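Long-range contacts in GDSL-like protein (Roseburia intestinalis L1-82, PDB 6HH9), which probably removes acetyl groups from xylan as an acetylxylan esterase of the SGNH (GDSL-like) hydrolase family, and holds a beta-1,4-linked mannotetraose: residues V143-G148 / V167-T172; G45-K50 / T188-H193; R26-E31 / K65-A70. One frame throughout, in Å; residues are numbered along the deposited sequence.

Contact 1: residues V143-G148 / V167-T172. With BMA (beta-D-mannopyranose), chain E.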
loop_
_atom_site.group_PDB
_atom_site.type_symbol
_atom_site.label_atom_id
_atom_site.label_comp_id
_atom_site.label_asym_id
_atom_site.label_seq_id
_atom_site.Cartn_x
_atom_site.Cartn_y
_atom_site.Cartn_z
ATOM N N VAL A 143 -14.295 1.902 -0.034
ATOM C CA VAL A 143 -15.223 1.411 -1.028
ATOM C C VAL A 143 -15.277 2.404 -2.195
ATOM O O VAL A 143 -15.118 3.616 -1.996
ATOM C CB VAL A 143 -16.611 1.184 -0.398
ATOM C CG1 VAL A 143 -17.203 2.464 0.174
ATOM C CG2 VAL A 143 -17.564 0.536 -1.380
ATOM N N PHE A 144 -15.491 1.861 -3.397
ATOM C CA PHE A 144 -15.805 2.627 -4.601
ATOM C C PHE A 144 -17.278 3.055 -4.547
ATOM O O PHE A 144 -18.158 2.205 -4.518
ATOM C CB PHE A 144 -15.569 1.775 -5.852
ATOM C CG PHE A 144 -14.139 1.692 -6.307
ATOM C CD1 PHE A 144 -13.614 2.641 -7.167
ATOM C CD2 PHE A 144 -13.323 0.657 -5.879
ATOM C CE1 PHE A 144 -12.294 2.567 -7.575
ATOM C CE2 PHE A 144 -12.005 0.574 -6.295
ATOM C CZ PHE A 144 -11.494 1.528 -7.141
ATOM N N TYR A 145 -17.539 4.365 -4.555
ATOM C CA TYR A 145 -18.898 4.906 -4.357
ATOM C C TYR A 145 -19.702 4.907 -5.675
ATOM O O TYR A 145 -20.935 5.106 -5.653
ATOM C CB TYR A 145 -18.782 6.288 -3.714
ATOM C CG TYR A 145 -18.294 6.227 -2.291
ATOM C CD1 TYR A 145 -19.080 5.650 -1.311
ATOM C CD2 TYR A 145 -17.047 6.706 -1.926
ATOM C CE1 TYR A 145 -18.655 5.552 0.002
ATOM C CE2 TYR A 145 -16.609 6.631 -0.614
ATOM C CZ TYR A 145 -17.416 6.046 0.351
ATOM O OH TYR A 145 -17.008 5.921 1.645
ATOM N N ASN A 146 -19.022 4.679 -6.814
ATOM C CA ASN A 146 -19.688 4.526 -8.123
ATOM C C ASN A 146 -20.475 3.213 -8.179
ATOM O O ASN A 146 -21.557 3.204 -8.728
ATOM C CB ASN A 146 -18.730 4.638 -9.316
ATOM C CG ASN A 146 -17.507 3.748 -9.232
ATOM O OD1 ASN A 146 -16.713 3.865 -8.308
ATOM N ND2 ASN A 146 -17.324 2.875 -10.207
ATOM N N ASN A 147 -19.931 2.123 -7.613
ATOM C CA ASN A 147 -20.504 0.775 -7.789
ATOM C C ASN A 147 -20.576 -0.041 -6.472
ATOM O O ASN A 147 -21.154 -1.111 -6.460
ATOM C CB ASN A 147 -19.762 0.022 -8.897
ATOM C CG ASN A 147 -18.287 -0.182 -8.628
ATOM O OD1 ASN A 147 -17.808 0.072 -7.527
ATOM N ND2 ASN A 147 -17.565 -0.692 -9.612
ATOM N N GLY A 148 -20.014 0.456 -5.363
ATOM C CA GLY A 148 -20.005 -0.238 -4.074
ATOM C C GLY A 148 -18.929 -1.311 -3.952
ATOM O O GLY A 148 -18.982 -2.137 -3.019
ATOM N N VAL A 167 -12.564 -2.435 9.987
ATOM C CA VAL A 167 -13.726 -1.629 9.753
ATOM C C VAL A 167 -13.830 -1.366 8.246
ATOM O O VAL A 167 -12.819 -1.354 7.531
ATOM C CB VAL A 167 -13.717 -0.334 10.597
ATOM C CG1 VAL A 167 -13.563 -0.638 12.085
ATOM C CG2 VAL A 167 -12.661 0.659 10.145
ATOM N N SER A 168 -15.077 -1.161 7.789
ATOM C CA SER A 168 -15.438 -1.033 6.383
ATOM C C SER A 168 -16.387 0.150 6.167
ATOM O O SER A 168 -17.353 0.344 6.902
ATOM C CB SER A 168 -16.054 -2.310 5.901
ATOM O OG SER A 168 -16.545 -2.158 4.585
ATOM N N MET A 169 -16.098 0.923 5.121
ATOM C CA MET A 169 -16.974 1.955 4.639
ATOM C C MET A 169 -17.993 1.352 3.668
ATOM O O MET A 169 -18.992 2.002 3.328
ATOM C CB MET A 169 -16.184 3.056 3.926
ATOM C CG MET A 169 -15.069 3.643 4.784
ATOM S SD MET A 169 -15.572 4.117 6.446
ATOM C CE MET A 169 -14.300 3.194 7.303
ATOM N N GLN A 170 -17.724 0.130 3.202
ATOM C CA GLN A 170 -18.588 -0.534 2.249
ATOM C C GLN A 170 -19.924 -0.890 2.917
ATOM O O GLN A 170 -20.935 -1.037 2.230
ATOM C CB GLN A 170 -17.914 -1.786 1.685
ATOM C CG GLN A 170 -18.641 -2.399 0.492
ATOM C CD GLN A 170 -18.009 -3.694 0.046
ATOM O OE1 GLN A 170 -17.897 -4.645 0.816
ATOM N NE2 GLN A 170 -17.608 -3.749 -1.219
ATOM N N SER A 171 -19.933 -1.043 4.246
ATOM C CA SER A 171 -21.133 -1.473 4.957
ATOM C C SER A 171 -21.646 -0.372 5.896
ATOM O O SER A 171 -22.506 -0.625 6.765
ATOM C CB SER A 171 -20.880 -2.759 5.689
ATOM O OG SER A 171 -19.892 -2.580 6.687
ATOM N N THR A 172 -21.160 0.859 5.687
ATOM C CA THR A 172 -21.565 1.988 6.483
ATOM C C THR A 172 -21.904 3.183 5.589
ATOM O O THR A 172 -23.035 3.670 5.624
ATOM C CB THR A 172 -20.481 2.367 7.492
ATOM O OG1 THR A 172 -19.277 2.498 6.740
ATOM C CG2 THR A 172 -20.324 1.339 8.588
HETATM C C1 BMA E . -8.041 4.239 -10.158
HETATM C C2 BMA E . -8.486 3.808 -11.548
HETATM C C3 BMA E . -9.554 2.709 -11.562
HETATM C C4 BMA E . -9.129 1.542 -10.675
HETATM C C5 BMA E . -8.555 2.042 -9.336
HETATM C C6 BMA E . -7.853 0.874 -8.637
HETATM O O2 BMA E . -7.330 3.326 -12.230
HETATM O O3 BMA E . -9.722 2.236 -12.917
HETATM O O4 BMA E . -10.202 0.585 -10.452
HETATM O O5 BMA E . -7.599 3.107 -9.422
HETATM O O6 BMA E . -6.462 0.934 -8.917
#

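Contact 2: residues G45-K50 / T188-H193. With BMA (beta-D-mannopyranose), chain B; BMA (beta-D-mannopyranose), chain C; BMA (beta-D-mannopyranose), chain D.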
loop_
_atom_site.group_PDB
_atom_site.type_symbol
_atom_site.label_atom_id
_atom_site.label_comp_id
_atom_site.label_asym_id
_atom_site.label_seq_id
_atom_site.Cartn_x
_atom_site.Cartn_y
_atom_site.Cartn_z
ATOM N N GLY A 45 -3.924 11.213 1.772
ATOM C CA GLY A 45 -4.788 12.391 2.133
ATOM C C GLY A 45 -5.657 12.961 1.001
ATOM O O GLY A 45 -6.471 13.879 1.230
ATOM N N SER A 46 -5.491 12.454 -0.227
ATOM C CA SER A 46 -6.409 12.726 -1.323
ATOM C C SER A 46 -7.829 12.377 -0.887
ATOM O O SER A 46 -8.076 11.246 -0.478
ATOM C CB SER A 46 -6.000 11.949 -2.540
ATOM O OG SER A 46 -4.902 12.573 -3.192
ATOM N N LEU A 47 -8.775 13.319 -0.980
ATOM C CA LEU A 47 -8.620 14.597 -1.660
ATOM C C LEU A 47 -8.962 15.730 -0.679
ATOM O O LEU A 47 -9.722 16.647 -0.997
ATOM C CB LEU A 47 -9.559 14.586 -2.872
ATOM C CG LEU A 47 -8.957 14.868 -4.249
ATOM C CD1 LEU A 47 -7.446 14.691 -4.306
ATOM C CD2 LEU A 47 -9.627 13.998 -5.307
ATOM N N SER A 48 -8.385 15.657 0.523
ATOM C CA SER A 48 -8.627 16.657 1.552
ATOM C C SER A 48 -8.003 17.987 1.113
ATOM O O SER A 48 -7.091 18.013 0.304
ATOM C CB SER A 48 -8.104 16.194 2.900
ATOM O OG SER A 48 -6.691 16.079 2.881
ATOM N N SER A 49 -8.530 19.085 1.651
ATOM C CA SER A 49 -8.098 20.445 1.309
ATOM C C SER A 49 -6.778 20.773 2.013
ATOM O O SER A 49 -6.034 21.615 1.543
ATOM C CB SER A 49 -9.170 21.471 1.645
ATOM O OG SER A 49 -9.578 21.362 3.006
ATOM N N LYS A 50 -6.538 20.126 3.159
ATOM C CA LYS A 50 -5.297 20.236 3.931
ATOM C C LYS A 50 -4.922 18.859 4.474
ATOM O O LYS A 50 -5.797 18.049 4.780
ATOM C CB LYS A 50 -5.447 21.181 5.130
ATOM C CG LYS A 50 -6.401 22.349 4.949
ATOM C CD LYS A 50 -6.413 23.295 6.133
ATOM C CE LYS A 50 -7.658 24.158 6.164
ATOM N NZ LYS A 50 -7.374 25.512 6.695
ATOM N N THR A 188 -17.492 12.914 -2.007
ATOM C CA THR A 188 -16.377 12.582 -2.932
ATOM C C THR A 188 -16.578 13.203 -4.313
ATOM O O THR A 188 -17.607 12.982 -4.959
ATOM C CB THR A 188 -16.198 11.068 -3.079
ATOM O OG1 THR A 188 -15.250 10.889 -4.128
ATOM C CG2 THR A 188 -17.488 10.334 -3.383
ATOM N N PRO A 189 -15.600 13.984 -4.824
ATOM C CA PRO A 189 -15.694 14.549 -6.171
ATOM C C PRO A 189 -15.626 13.552 -7.345
ATOM O O PRO A 189 -16.129 13.887 -8.424
ATOM C CB PRO A 189 -14.506 15.525 -6.265
ATOM C CG PRO A 189 -13.546 15.091 -5.182
ATOM C CD PRO A 189 -14.405 14.455 -4.109
ATOM N N ASP A 190 -15.038 12.365 -7.126
ATOM C CA ASP A 190 -14.716 11.405 -8.199
ATOM C C ASP A 190 -15.112 9.962 -7.832
ATOM O O ASP A 190 -14.749 9.034 -8.553
ATOM C CB ASP A 190 -13.218 11.442 -8.482
ATOM C CG ASP A 190 -12.420 11.043 -7.253
ATOM O OD1 ASP A 190 -13.071 10.749 -6.218
ATOM O OD2 ASP A 190 -11.172 11.020 -7.331
ATOM N N ASP A 191 -15.808 9.776 -6.703
ATOM C CA ASP A 191 -16.460 8.510 -6.299
ATOM C C ASP A 191 -15.460 7.502 -5.715
ATOM O O ASP A 191 -15.819 6.330 -5.515
ATOM C CB ASP A 191 -17.238 7.860 -7.448
ATOM C CG ASP A 191 -18.520 8.584 -7.797
ATOM O OD1 ASP A 191 -19.204 9.073 -6.863
ATOM O OD2 ASP A 191 -18.818 8.663 -9.000
ATOM N N LEU A 192 -14.237 7.958 -5.423
ATOM C CA LEU A 192 -13.185 7.106 -4.841
ATOM C C LEU A 192 -12.507 7.855 -3.687
ATOM O O LEU A 192 -12.462 7.363 -2.564
ATOM C CB LEU A 192 -12.209 6.721 -5.962
ATOM C CG LEU A 192 -10.894 6.051 -5.561
ATOM C CD1 LEU A 192 -11.106 4.859 -4.641
ATOM C CD2 LEU A 192 -10.132 5.603 -6.797
ATOM N N HIS A 193 -12.008 9.059 -3.985
ATOM C CA HIS A 193 -11.301 9.910 -3.042
ATOM C C HIS A 193 -12.301 10.740 -2.257
ATOM O O HIS A 193 -13.044 11.521 -2.845
ATOM C CB HIS A 193 -10.315 10.829 -3.766
ATOM C CG HIS A 193 -9.327 10.051 -4.547
ATOM N ND1 HIS A 193 -9.610 9.578 -5.808
ATOM C CD2 HIS A 193 -8.109 9.577 -4.216
ATOM C CE1 HIS A 193 -8.585 8.881 -6.246
ATOM N NE2 HIS A 193 -7.649 8.858 -5.281
HETATM C C1 BMA B . -5.339 8.131 -7.844
HETATM C C2 BMA B . -5.286 6.700 -7.259
HETATM C C3 BMA B . -5.573 5.650 -8.325
HETATM C C4 BMA B . -6.827 6.033 -9.125
HETATM C C5 BMA B . -6.808 7.514 -9.574
HETATM C C6 BMA B . -8.099 7.953 -10.265
HETATM O O2 BMA B . -6.192 6.491 -6.153
HETATM O O3 BMA B . -5.710 4.386 -7.659
HETATM O O4 BMA B . -6.975 5.201 -10.293
HETATM O O5 BMA B . -6.582 8.420 -8.492
HETATM O O6 BMA B . -9.027 8.388 -9.279
HETATM C C1 BMA C . -3.870 13.052 -6.603
HETATM C C2 BMA C . -5.048 12.793 -7.542
HETATM C C3 BMA C . -5.663 11.429 -7.215
HETATM C C4 BMA C . -4.590 10.347 -7.343
HETATM C C5 BMA C . -3.380 10.730 -6.500
HETATM C C6 BMA C . -2.231 9.741 -6.631
HETATM O O2 BMA C . -4.580 12.814 -8.897
HETATM O O3 BMA C . -6.826 11.148 -8.023
HETATM O O4 BMA C . -5.072 9.104 -6.823
HETATM O O5 BMA C . -2.893 12.038 -6.838
HETATM O O6 BMA C . -1.370 9.981 -5.518
HETATM C C1 BMA D . -0.806 17.207 -5.275
HETATM C C2 BMA D . -0.071 15.998 -5.850
HETATM C C3 BMA D . -1.025 15.141 -6.689
HETATM C C4 BMA D . -2.312 14.783 -5.921
HETATM C C5 BMA D . -2.886 16.012 -5.220
HETATM C C6 BMA D . -4.047 15.602 -4.324
HETATM O O1 BMA D . 0.104 18.005 -4.504
HETATM O O2 BMA D . 0.498 15.201 -4.795
HETATM O O3 BMA D . -0.304 13.982 -7.139
HETATM O O4 BMA D . -3.331 14.357 -6.837
HETATM O O5 BMA D . -1.889 16.731 -4.464
HETATM O O6 BMA D . -4.620 16.809 -3.823
#

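Contact 3: residues R26-E31 / K65-A70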
loop_
_atom_site.group_PDB
_atom_site.type_symbol
_atom_site.label_atom_id
_atom_site.label_comp_id
_atom_site.label_asym_id
_atom_site.label_seq_id
_atom_site.Cartn_x
_atom_site.Cartn_y
_atom_site.Cartn_z
ATOM N N ARG A 26 -0.768 1.682 27.607
ATOM C CA ARG A 26 0.493 2.409 27.532
ATOM C C ARG A 26 0.196 3.913 27.466
ATOM O O ARG A 26 0.847 4.712 28.147
ATOM C CB ARG A 26 1.320 1.954 26.328
ATOM C CG ARG A 26 1.845 0.526 26.443
ATOM C CD ARG A 26 2.689 0.062 25.259
ATOM N NE ARG A 26 3.781 0.980 24.981
ATOM C CZ ARG A 26 4.384 1.127 23.804
ATOM N NH1 ARG A 26 3.927 0.489 22.739
ATOM N NH2 ARG A 26 5.452 1.910 23.702
ATOM N N ALA A 27 -0.810 4.295 26.673
ATOM C CA ALA A 27 -1.153 5.705 26.531
ATOM C C ALA A 27 -1.576 6.268 27.896
ATOM O O ALA A 27 -1.118 7.322 28.295
ATOM C CB ALA A 27 -2.225 5.895 25.486
ATOM N N LYS A 28 -2.422 5.532 28.615
ATOM C CA LYS A 28 -2.864 5.921 29.951
ATOM C C LYS A 28 -1.653 6.069 30.890
ATOM O O LYS A 28 -1.681 6.879 31.779
ATOM C CB LYS A 28 -3.888 4.924 30.516
ATOM C CG LYS A 28 -5.269 4.967 29.861
ATOM C CD LYS A 28 -6.438 4.658 30.787
ATOM C CE LYS A 28 -6.473 3.226 31.282
ATOM N NZ LYS A 28 -6.920 2.290 30.224
ATOM N N ALA A 29 -0.590 5.290 30.667
ATOM C CA ALA A 29 0.622 5.320 31.496
ATOM C C ALA A 29 1.588 6.438 31.058
ATOM O O ALA A 29 2.703 6.508 31.551
ATOM C CB ALA A 29 1.286 3.961 31.444
ATOM N N GLY A 30 1.171 7.275 30.098
ATOM C CA GLY A 30 1.931 8.444 29.631
ATOM C C GLY A 30 3.093 8.108 28.700
ATOM O O GLY A 30 3.974 8.941 28.489
ATOM N N GLU A 31 3.105 6.901 28.122
ATOM C CA GLU A 31 4.180 6.499 27.203
ATOM C C GLU A 31 3.973 7.133 25.821
ATOM O O GLU A 31 2.841 7.319 25.365
ATOM C CB GLU A 31 4.241 4.985 27.062
ATOM C CG GLU A 31 4.778 4.298 28.301
ATOM C CD GLU A 31 5.050 2.824 28.104
ATOM O OE1 GLU A 31 5.019 2.375 26.939
ATOM O OE2 GLU A 31 5.313 2.135 29.108
ATOM N N LYS A 65 -6.618 13.398 21.754
ATOM C CA LYS A 65 -7.680 13.992 22.558
ATOM C C LYS A 65 -8.119 13.003 23.647
ATOM O O LYS A 65 -8.437 13.413 24.771
ATOM C CB LYS A 65 -8.860 14.406 21.671
ATOM C CG LYS A 65 -9.728 15.519 22.248
ATOM C CD LYS A 65 -11.217 15.381 21.950
ATOM C CE LYS A 65 -12.097 16.168 22.904
ATOM N NZ LYS A 65 -11.673 17.586 23.025
ATOM N N THR A 66 -8.129 11.707 23.311
ATOM C CA THR A 66 -8.648 10.663 24.204
ATOM C C THR A 66 -7.604 10.324 25.282
ATOM O O THR A 66 -7.952 9.832 26.359
ATOM C CB THR A 66 -9.060 9.408 23.419
ATOM O OG1 THR A 66 -9.864 9.764 22.296
ATOM C CG2 THR A 66 -9.834 8.416 24.261
ATOM N N PHE A 67 -6.328 10.580 24.968
ATOM C CA PHE A 67 -5.201 10.245 25.813
ATOM C C PHE A 67 -4.259 11.441 25.914
ATOM O O PHE A 67 -3.115 11.369 25.474
ATOM C CB PHE A 67 -4.488 9.010 25.262
ATOM C CG PHE A 67 -5.335 7.761 25.217
ATOM C CD1 PHE A 67 -5.692 7.103 26.387
ATOM C CD2 PHE A 67 -5.760 7.237 24.005
ATOM C CE1 PHE A 67 -6.459 5.947 26.343
ATOM C CE2 PHE A 67 -6.536 6.089 23.964
ATOM C CZ PHE A 67 -6.880 5.445 25.131
ATOM N N PRO A 68 -4.697 12.562 26.545
ATOM C CA PRO A 68 -3.886 13.784 26.627
ATOM C C PRO A 68 -2.546 13.617 27.359
ATOM O O PRO A 68 -1.589 14.364 27.098
ATOM C CB PRO A 68 -4.775 14.782 27.386
ATOM C CG PRO A 68 -5.802 13.921 28.110
ATOM C CD PRO A 68 -5.998 12.697 27.235
ATOM N N GLN A 69 -2.487 12.629 28.257
ATOM C CA GLN A 69 -1.295 12.329 29.076
ATOM C C GLN A 69 -0.142 11.759 28.220
ATOM O O GLN A 69 1.014 11.834 28.639
ATOM C CB GLN A 69 -1.687 11.403 30.236
ATOM C CG GLN A 69 -2.199 10.022 29.819
ATOM C CD GLN A 69 -3.706 9.865 29.788
ATOM O OE1 GLN A 69 -4.401 10.472 28.978
ATOM N NE2 GLN A 69 -4.231 9.008 30.650
ATOM N N ALA A 70 -0.438 11.230 27.023
ATOM C CA ALA A 70 0.583 10.623 26.142
ATOM C C ALA A 70 0.942 11.562 24.989
ATOM O O ALA A 70 0.118 12.341 24.556
ATOM C CB ALA A 70 0.091 9.306 25.599
#

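Contact 1: residues V143-G148 / V167-T172
Gln170 reaches across to the 143-148 loop along its whole length, its base packing on Val143 and its tip bonded to Gly148. CB lies 3.9 Å from Val143 CB and equally near Val143 CG2. CG sits anti to the backbone N (chi1 -169°), which carries the chain across the valine toward Gly148; it comes to 3.6 Å from Val143 CG2, the two side chains crossing at about a right angle. CD then passes near the carbonyl of Gly148, and at the tip NE2 donates a hydrogen bond of 2.8 Å to Gly148 O. This bond is bent at the hydrogen (141°), and the donor is tilted 17° from the carbonyl plane. It is the one polar link between the segments, so the amide end is tied to backbone while the methylene part packs on a methyl. At the base of the side chain, Gln170 N donates to Ser168 OG, an ST turn that fixes the start of the bend following strand 166-168.

The other branch of Val143 faces the preceding residue: CG1 lies 3.9 Å from Met169 CB. Tyr145 approaches the same methylene from another direction, with its hydroxyl OH 3.8 Å from Met169 CB. Beyond CB the methionine turns away from the loop and rests on Val205 of helix 196-214, while Tyr174 of helix 173-178 also touches Val143. On the far side of the loop, Phe144 offers CZ to the chain E mannose, the unit at the O4 end of the bound chain, 3.7 Å from its O4. The geometry is that of loops at the C-terminal ends of neighbouring parallel strands, 136-141 and 166-168, packed against each other and against helices 173-178 and 196-214, as in the three-layer alpha/beta/alpha fold of SGNH hydrolases.

Contact 2: residues G45-K50 / T188-H193
Leu47 and His193 cross obliquely, the leucine methyl CD2 lying 3.6 Å from His193 CB, so that the base of the imidazole side chain is backed by hydrocarbon. The same methyl stands 4.1 Å from Pro189 CG, which extends the apolar patch toward the surface. Ser46 meets the ring farther out, its CB 3.6 Å from His193 CD2, again at a slant to the ring. A cis peptide joins Ser46 to Leu47, and both point toward the histidine's segment.

Asp190 holds the ring from the ND1 side. With its CG between the backbone N and the carbonyl carbon (chi1 61°), the carboxylate folds back over its own loop; OD2 accepts from His193 ND1 at 2.6 Å on the syn side, with the acceptor 26° out of the imidazole plane. OD1 is gripped by two backbone amides: His193 N comes from the syn side, Leu192 N from above the carboxylate plane, an Asx motif and an Asx turn on one oxygen. With Ser41, whose OG makes a weak hydrogen bond to His193 NE2, the arrangement is consistent with the Ser-His-Asp triad of SGNH hydrolases, in which Asp and His come from one short loop.

NE2 also points into the sugars: it lies 2.9 Å from O2 of the chain B mannose, a hydrogen bond in which either could donate, and makes a weak hydrogen bond to O4 of the chain C mannose, the oxygen that links it to the chain B unit. A phenylalanine in place of His193 would probably leave Asp190 OD2 without its imidazole N-H partner and O2 of the chain B mannose without the nitrogen it pairs with. The other leucine methyl, Leu47 CD1, lies 3.5 Å from C6 of the chain D mannose.

Contact 3: residues R26-E31 / K65-A70
Phe67 has CG anti to its carbonyl carbon (chi1 -62°), a setting that lays the ring beside helix 18-28, where Ala27 CB stands over one face, 4.0 Å from the centroid and 25° off the ring normal, in a CH-pi contact. The methyl is displaced toward the rim, nearest to Phe67 CG, and Thr66 CG2 covers the opposite face. Lys28 comes to the ring edge instead, its CG 3.8 Å from Phe67 CE1, while its ammonium group turns to Asp25.

Both segments are helix ends running into strands: helix 18-28 closes in a Schellman motif at Gly30, whose positive phi suits glycine, and Phe67 to Ala70 form a type I beta turn after helix 55-66. Ala70 CB packs against the Schellman turn, 3.4 Å from Glu31 O, and reaches 4.1 Å from Ala27 CB. Gln69, with chi1 at 64° and a bend at chi2, folds over the end of the first helix, placing its CG 3.3 Å from Ala27 O and its amide NE2 3.4 Å from Lys28 CA. Leu33 and Phe72, from the strands that follow, also touch Ala27.

How the contacts relate
Contacts 1 and 2 are neighbours with centres about 15 Å apart. They touch through Tyr145 N and Asp191 O, a probable hydrogen bond, and through packing of Phe144 on Leu192, so the 143-148 loop backs the 188-193 loop. Contact 3 is remote, its centre about 32 and 31 Å from theirs, among helix ends leading into strands 33-39 and 72-76. Contact 1 is buried, mainly apolar with one amide-to-carbonyl bond; contact 2 is partly buried and combines hydrocarbon packing with a hydrogen-bonded, sugar-facing histidine; contact 3, also partly buried, joins its segments by methyl, ring and backbone packing, with salt bridges at its margin.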